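Local coordinates for protein geranylgeranyl pyrophosphate synthase (Corynebacterium glutamicum, PDB 3LMD) that probably condenses isopentenyl diphosphate units onto an allylic diphosphate to build long prenyl chains, as a magnesium-dependent member of the FPP/GGPP synthase family, at residues S86-K91 against D329-S334; A207-A212 against E220-L225. All coordinates share one frame; numbering follows the deposited sequence.

Contact 1. Residues S86-K91 against D329-S334; sequences SEFGEK and DRLPDS
The ring of Phe88 reaches across to Leu331, Pro332 and Ser334, joining two loops at the periphery of the all-helical prenyl synthase fold. Residues 86-89 form a type I beta turn, closed by Gly89 N to Ser86 O at 3.0 Å, and Phe88 stands at its third position. With the CG of Phe88 beside the backbone N and anti to the carbonyl carbon, chi1 -68° carries the ring off the turn to the other loop. Leu331 meets it at about a right angle, laying CD1 over one face, offset toward the rim and 4.0 Å from CZ. The CD1 corner of the ring lies against the proline instead, 3.9 Å from Pro332 CG. Val336 and Leu340 of helix 335-349 also touch the phenyl group, as does Leu225 of helix 219-246, so apolar side chains make up much of its surroundings. Ser334, the N-cap of helix 335-349, accepts the backbone N-H of Lys337 on its OG and sits obliquely to the ring, its OG 3.8 Å from Phe88 CE1. At that corner the ring turns its edge to a backbone carbonyl, Pro332 O lying in the ring plane 3.8 Å from Phe88 CE1.

Contact 2. Residues A207-A212 against E220-L225; sequences AGYLGA and EHIDAL
Ile222 lays its CG2 methyl against the ring of Tyr209, only 3.3 Å from CD1 and 3.5 Å from CE1 of that tyrosine, a tight fit for two carbons. The methyl approaches the CD1-CE1 bond obliquely. The other branch of Ile222 turns to the opposite helix as well: CG1 packs 3.9 Å from Ala212 CB. That small methyl is shared, for Leu225 CD1 approaches it to 3.7 Å, and Ala212 thus sits between two branched side chains one helical turn apart. Farther along, Leu225 CB lies 4.0 Å from Gly208 O, and the absence of a side chain on Gly208 lets the backbones close to 5.0 Å between Gly208 CA and Leu225 CA.

Torsions set the tyrosine. The CB of Tyr209 starts off away from the neighbouring helix, but its CG swings opposite the backbone N (chi1 176°), bringing the CD1 side of the ring round to Ile222. His164 of helix 159-181 stacks on the same ring. Behind Leu225 stands Ala85 of helix 77-86, while on the far side of the other helix Leu210 packs against Ala100 and Val104 of helix 95-118.

The axes of segments 207-212 and 220-225 approach to 7.8 Å and run nearly antiparallel, at 154°. Helices 188-214 and 219-246 follow one another with a brief connection between them, making an antiparallel helical hairpin with a close approach where Gly208 and Ala212 of the first helix meet Ile222 and Leu225 of the second, part of the helical bundle of the prenyl synthase fold.

The two contacts lie side by side, their centres about 9 Å apart and on the same side of the chain's centre. Along the sequence, 86-91 comes first, then both helical segments of contact 2, and finally 329-334, so the distant loops of contact 1 bracket the local hairpin. Arg330 bridges them: its NH2 makes a salt bridge to Glu220 OE2 at 2.8 Å, and its NH1 one to Asp223 OD2 at 2.9 Å. Segment 86-91 adds packing of its own, Ser86 CB lying 3.3 Å from Gly211 O. Segment 329-334 is thus salt-bridged to helix 219-246, while 86-91 packs on both helices of the hairpin, at an end of the fold away from the calcium-binding residues.

Contact 1. Residues S86-K91 against D329-S334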
loop_
_atom_site.group_PDB
_atom_site.type_symbol
_atom_site.label_atom_id
_atom_site.label_comp_id
_atom_site.label_asym_id
_atom_site.label_seq_id
_atom_site.Cartn_x
_atom_site.Cartn_y
_atom_site.Cartn_z
ATOM N N SER A 86 26.409 4.504 -2.807
ATOM C CA SER A 86 26.607 5.957 -2.789
ATOM C C SER A 86 28.099 6.315 -2.780
ATOM O O SER A 86 28.474 7.408 -3.154
ATOM C CB SER A 86 25.899 6.622 -1.594
ATOM O OG SER A 86 26.661 6.477 -0.399
ATOM N N GLU A 87 28.946 5.382 -2.389
ATOM C CA GLU A 87 30.396 5.660 -2.341
ATOM C C GLU A 87 30.944 5.962 -3.728
ATOM O O GLU A 87 32.058 6.475 -3.850
ATOM C CB GLU A 87 31.161 4.496 -1.702
ATOM C CG GLU A 87 30.910 4.380 -0.207
ATOM C CD GLU A 87 31.627 5.497 0.599
ATOM O OE1 GLU A 87 32.385 6.280 0.003
ATOM O OE2 GLU A 87 31.461 5.564 1.825
ATOM N N PHE A 88 30.154 5.684 -4.770
ATOM C CA PHE A 88 30.602 5.928 -6.135
ATOM C C PHE A 88 30.221 7.299 -6.669
ATOM O O PHE A 88 30.547 7.620 -7.800
ATOM C CB PHE A 88 30.126 4.820 -7.110
ATOM C CG PHE A 88 30.776 3.492 -6.869
ATOM C CD1 PHE A 88 32.003 3.185 -7.442
ATOM C CD2 PHE A 88 30.179 2.558 -6.021
ATOM C CE1 PHE A 88 32.614 1.946 -7.193
ATOM C CE2 PHE A 88 30.745 1.344 -5.766
ATOM C CZ PHE A 88 31.998 1.015 -6.350
ATOM N N GLY A 89 29.532 8.115 -5.881
ATOM C CA GLY A 89 29.110 9.429 -6.397
ATOM C C GLY A 89 29.927 10.536 -5.727
ATOM O O GLY A 89 30.782 10.256 -4.899
ATOM N N GLU A 90 29.637 11.789 -6.055
ATOM C CA GLU A 90 30.337 12.927 -5.452
ATOM C C GLU A 90 29.851 13.265 -4.043
ATOM O O GLU A 90 30.539 13.955 -3.299
ATOM C CB GLU A 90 30.196 14.176 -6.337
ATOM C CG GLU A 90 30.412 13.936 -7.820
ATOM C CD GLU A 90 30.280 15.219 -8.640
ATOM O OE1 GLU A 90 30.696 16.288 -8.143
ATOM O OE2 GLU A 90 29.763 15.159 -9.780
ATOM N N LYS A 91 28.653 12.817 -3.673
ATOM C CA LYS A 91 28.173 13.081 -2.330
ATOM C C LYS A 91 27.742 11.798 -1.618
ATOM O O LYS A 91 26.554 11.605 -1.368
ATOM C CB LYS A 91 27.002 14.061 -2.377
ATOM C CG LYS A 91 27.259 15.259 -3.310
ATOM C CD LYS A 91 26.203 16.344 -3.178
ATOM C CE LYS A 91 26.738 17.678 -3.703
ATOM N NZ LYS A 91 25.696 18.743 -3.719
ATOM N N ASP A 329 32.690 -4.644 -13.504
ATOM C CA ASP A 329 33.644 -4.202 -14.517
ATOM C C ASP A 329 33.358 -2.770 -14.915
ATOM O O ASP A 329 34.247 -2.061 -15.344
ATOM C CB ASP A 329 33.541 -5.053 -15.785
ATOM C CG ASP A 329 34.490 -6.235 -15.789
ATOM O OD1 ASP A 329 35.442 -6.270 -14.973
ATOM O OD2 ASP A 329 34.283 -7.141 -16.626
ATOM N N ARG A 330 32.103 -2.351 -14.813
ATOM C CA ARG A 330 31.722 -1.011 -15.240
ATOM C C ARG A 330 32.083 0.084 -14.229
ATOM O O ARG A 330 31.952 1.286 -14.513
ATOM C CB ARG A 330 30.226 -0.947 -15.560
ATOM C CG ARG A 330 29.756 -1.958 -16.625
ATOM C CD ARG A 330 28.234 -2.021 -16.638
ATOM N NE ARG A 330 27.647 -0.826 -17.248
ATOM C CZ ARG A 330 26.348 -0.570 -17.240
ATOM N NH1 ARG A 330 25.524 -1.422 -16.638
ATOM N NH2 ARG A 330 25.865 0.525 -17.825
ATOM N N LEU A 331 32.533 -0.334 -13.053
ATOM C CA LEU A 331 32.780 0.587 -11.947
ATOM C C LEU A 331 34.283 0.713 -11.742
ATOM O O LEU A 331 35.042 -0.241 -12.007
ATOM C CB LEU A 331 32.159 0.041 -10.634
ATOM C CG LEU A 331 30.635 -0.102 -10.651
ATOM C CD1 LEU A 331 30.136 -0.830 -9.382
ATOM C CD2 LEU A 331 29.964 1.267 -10.790
ATOM N N PRO A 332 34.707 1.870 -11.225
ATOM C CA PRO A 332 36.114 2.085 -10.931
ATOM C C PRO A 332 36.602 1.218 -9.791
ATOM O O PRO A 332 35.896 0.976 -8.784
ATOM C CB PRO A 332 36.177 3.570 -10.537
ATOM C CG PRO A 332 34.849 3.897 -10.053
ATOM C CD PRO A 332 33.901 3.069 -10.945
ATOM N N ASP A 333 37.831 0.767 -9.952
ATOM C CA ASP A 333 38.491 -0.049 -8.981
ATOM C C ASP A 333 38.578 0.721 -7.660
ATOM O O ASP A 333 38.819 1.939 -7.654
ATOM C CB ASP A 333 39.855 -0.438 -9.553
ATOM C CG ASP A 333 39.738 -0.958 -11.011
ATOM O OD1 ASP A 333 38.589 -1.107 -11.517
ATOM O OD2 ASP A 333 40.775 -1.218 -11.655
ATOM N N SER A 334 38.321 0.022 -6.557
ATOM C CA SER A 334 38.253 0.654 -5.235
ATOM C C SER A 334 37.957 -0.412 -4.218
ATOM O O SER A 334 37.535 -1.524 -4.554
ATOM C CB SER A 334 37.154 1.719 -5.174
ATOM O OG SER A 334 35.865 1.118 -5.362
#

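Contact 2. Residues A207-A212 against E220-L225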
loop_
_atom_site.group_PDB
_atom_site.type_symbol
_atom_site.label_atom_id
_atom_site.label_comp_id
_atom_site.label_asym_id
_atom_site.label_seq_id
_atom_site.Cartn_x
_atom_site.Cartn_y
_atom_site.Cartn_z
ATOM N N ALA A 207 17.964 -0.370 -4.254
ATOM C CA ALA A 207 18.892 0.172 -3.277
ATOM C C ALA A 207 20.180 0.669 -3.972
ATOM O O ALA A 207 20.668 1.751 -3.658
ATOM C CB ALA A 207 19.227 -0.861 -2.264
ATOM N N GLY A 208 20.712 -0.107 -4.918
ATOM C CA GLY A 208 21.950 0.316 -5.650
ATOM C C GLY A 208 21.658 1.555 -6.497
ATOM O O GLY A 208 22.408 2.532 -6.493
ATOM N N TYR A 209 20.540 1.525 -7.201
ATOM C CA TYR A 209 20.146 2.629 -8.076
ATOM C C TYR A 209 20.022 3.938 -7.270
ATOM O O TYR A 209 20.614 4.969 -7.618
ATOM C CB TYR A 209 18.798 2.302 -8.773
ATOM C CG TYR A 209 18.310 3.469 -9.625
ATOM C CD1 TYR A 209 18.765 3.643 -10.939
ATOM C CD2 TYR A 209 17.425 4.420 -9.100
ATOM C CE1 TYR A 209 18.328 4.750 -11.734
ATOM C CE2 TYR A 209 16.987 5.546 -9.885
ATOM C CZ TYR A 209 17.451 5.686 -11.188
ATOM O OH TYR A 209 17.037 6.756 -11.949
ATOM N N LEU A 210 19.270 3.884 -6.169
ATOM C CA LEU A 210 18.939 5.070 -5.400
ATOM C C LEU A 210 20.150 5.597 -4.631
ATOM O O LEU A 210 20.352 6.804 -4.575
ATOM C CB LEU A 210 17.783 4.758 -4.441
ATOM C CG LEU A 210 16.410 4.631 -5.157
ATOM C CD1 LEU A 210 15.359 4.213 -4.069
ATOM C CD2 LEU A 210 15.989 5.912 -5.900
ATOM N N GLY A 211 20.920 4.701 -4.019
ATOM C CA GLY A 211 22.124 5.101 -3.292
ATOM C C GLY A 211 23.074 5.825 -4.227
ATOM O O GLY A 211 23.568 6.898 -3.893
ATOM N N ALA A 212 23.299 5.263 -5.412
ATOM C CA ALA A 212 24.213 5.880 -6.371
ATOM C C ALA A 212 23.631 7.179 -6.942
ATOM O O ALA A 212 24.342 8.183 -7.071
ATOM C CB ALA A 212 24.568 4.902 -7.500
ATOM N N GLU A 220 26.254 5.637 -15.938
ATOM C CA GLU A 220 26.768 4.293 -16.172
ATOM C C GLU A 220 27.025 3.575 -14.852
ATOM O O GLU A 220 26.834 2.369 -14.747
ATOM C CB GLU A 220 28.054 4.334 -17.020
ATOM C CG GLU A 220 27.805 4.722 -18.495
ATOM C CD GLU A 220 26.915 3.720 -19.250
ATOM O OE1 GLU A 220 25.861 4.135 -19.782
ATOM O OE2 GLU A 220 27.257 2.518 -19.299
ATOM N N HIS A 221 27.456 4.321 -13.843
ATOM C CA HIS A 221 27.761 3.719 -12.565
ATOM C C HIS A 221 26.472 3.433 -11.810
ATOM O O HIS A 221 26.364 2.396 -11.166
ATOM C CB HIS A 221 28.699 4.599 -11.738
ATOM C CG HIS A 221 30.036 4.807 -12.377
ATOM N ND1 HIS A 221 30.900 5.810 -11.992
ATOM C CD2 HIS A 221 30.654 4.140 -13.380
ATOM C CE1 HIS A 221 31.998 5.747 -12.729
ATOM N NE2 HIS A 221 31.877 4.737 -13.573
ATOM N N ILE A 222 25.514 4.346 -11.904
ATOM C CA ILE A 222 24.182 4.118 -11.337
ATOM C C ILE A 222 23.582 2.850 -11.956
ATOM O O ILE A 222 23.071 1.973 -11.245
ATOM C CB ILE A 222 23.246 5.294 -11.627
ATOM C CG1 ILE A 222 23.723 6.582 -10.918
ATOM C CG2 ILE A 222 21.791 4.962 -11.221
ATOM C CD1 ILE A 222 22.873 7.842 -11.370
ATOM N N ASP A 223 23.658 2.754 -13.281
ATOM C CA ASP A 223 23.119 1.597 -13.986
ATOM C C ASP A 223 23.835 0.301 -13.580
ATOM O O ASP A 223 23.203 -0.746 -13.392
ATOM C CB ASP A 223 23.205 1.799 -15.506
ATOM C CG ASP A 223 22.351 0.800 -16.268
ATOM O OD1 ASP A 223 21.113 0.890 -16.158
ATOM O OD2 ASP A 223 22.922 -0.082 -16.952
ATOM N N ALA A 224 25.161 0.362 -13.458
ATOM C CA ALA A 224 25.921 -0.819 -13.088
ATOM C C ALA A 224 25.546 -1.303 -11.684
ATOM O O ALA A 224 25.497 -2.504 -11.429
ATOM C CB ALA A 224 27.428 -0.521 -13.150
ATOM N N LEU A 225 25.345 -0.371 -10.753
ATOM C CA LEU A 225 25.051 -0.757 -9.359
ATOM C C LEU A 225 23.634 -1.337 -9.242
ATOM O O LEU A 225 23.383 -2.296 -8.492
ATOM C CB LEU A 225 25.211 0.460 -8.406
ATOM C CG LEU A 225 26.727 0.673 -8.189
ATOM C CD1 LEU A 225 27.061 2.166 -7.929
ATOM C CD2 LEU A 225 27.236 -0.203 -7.093
#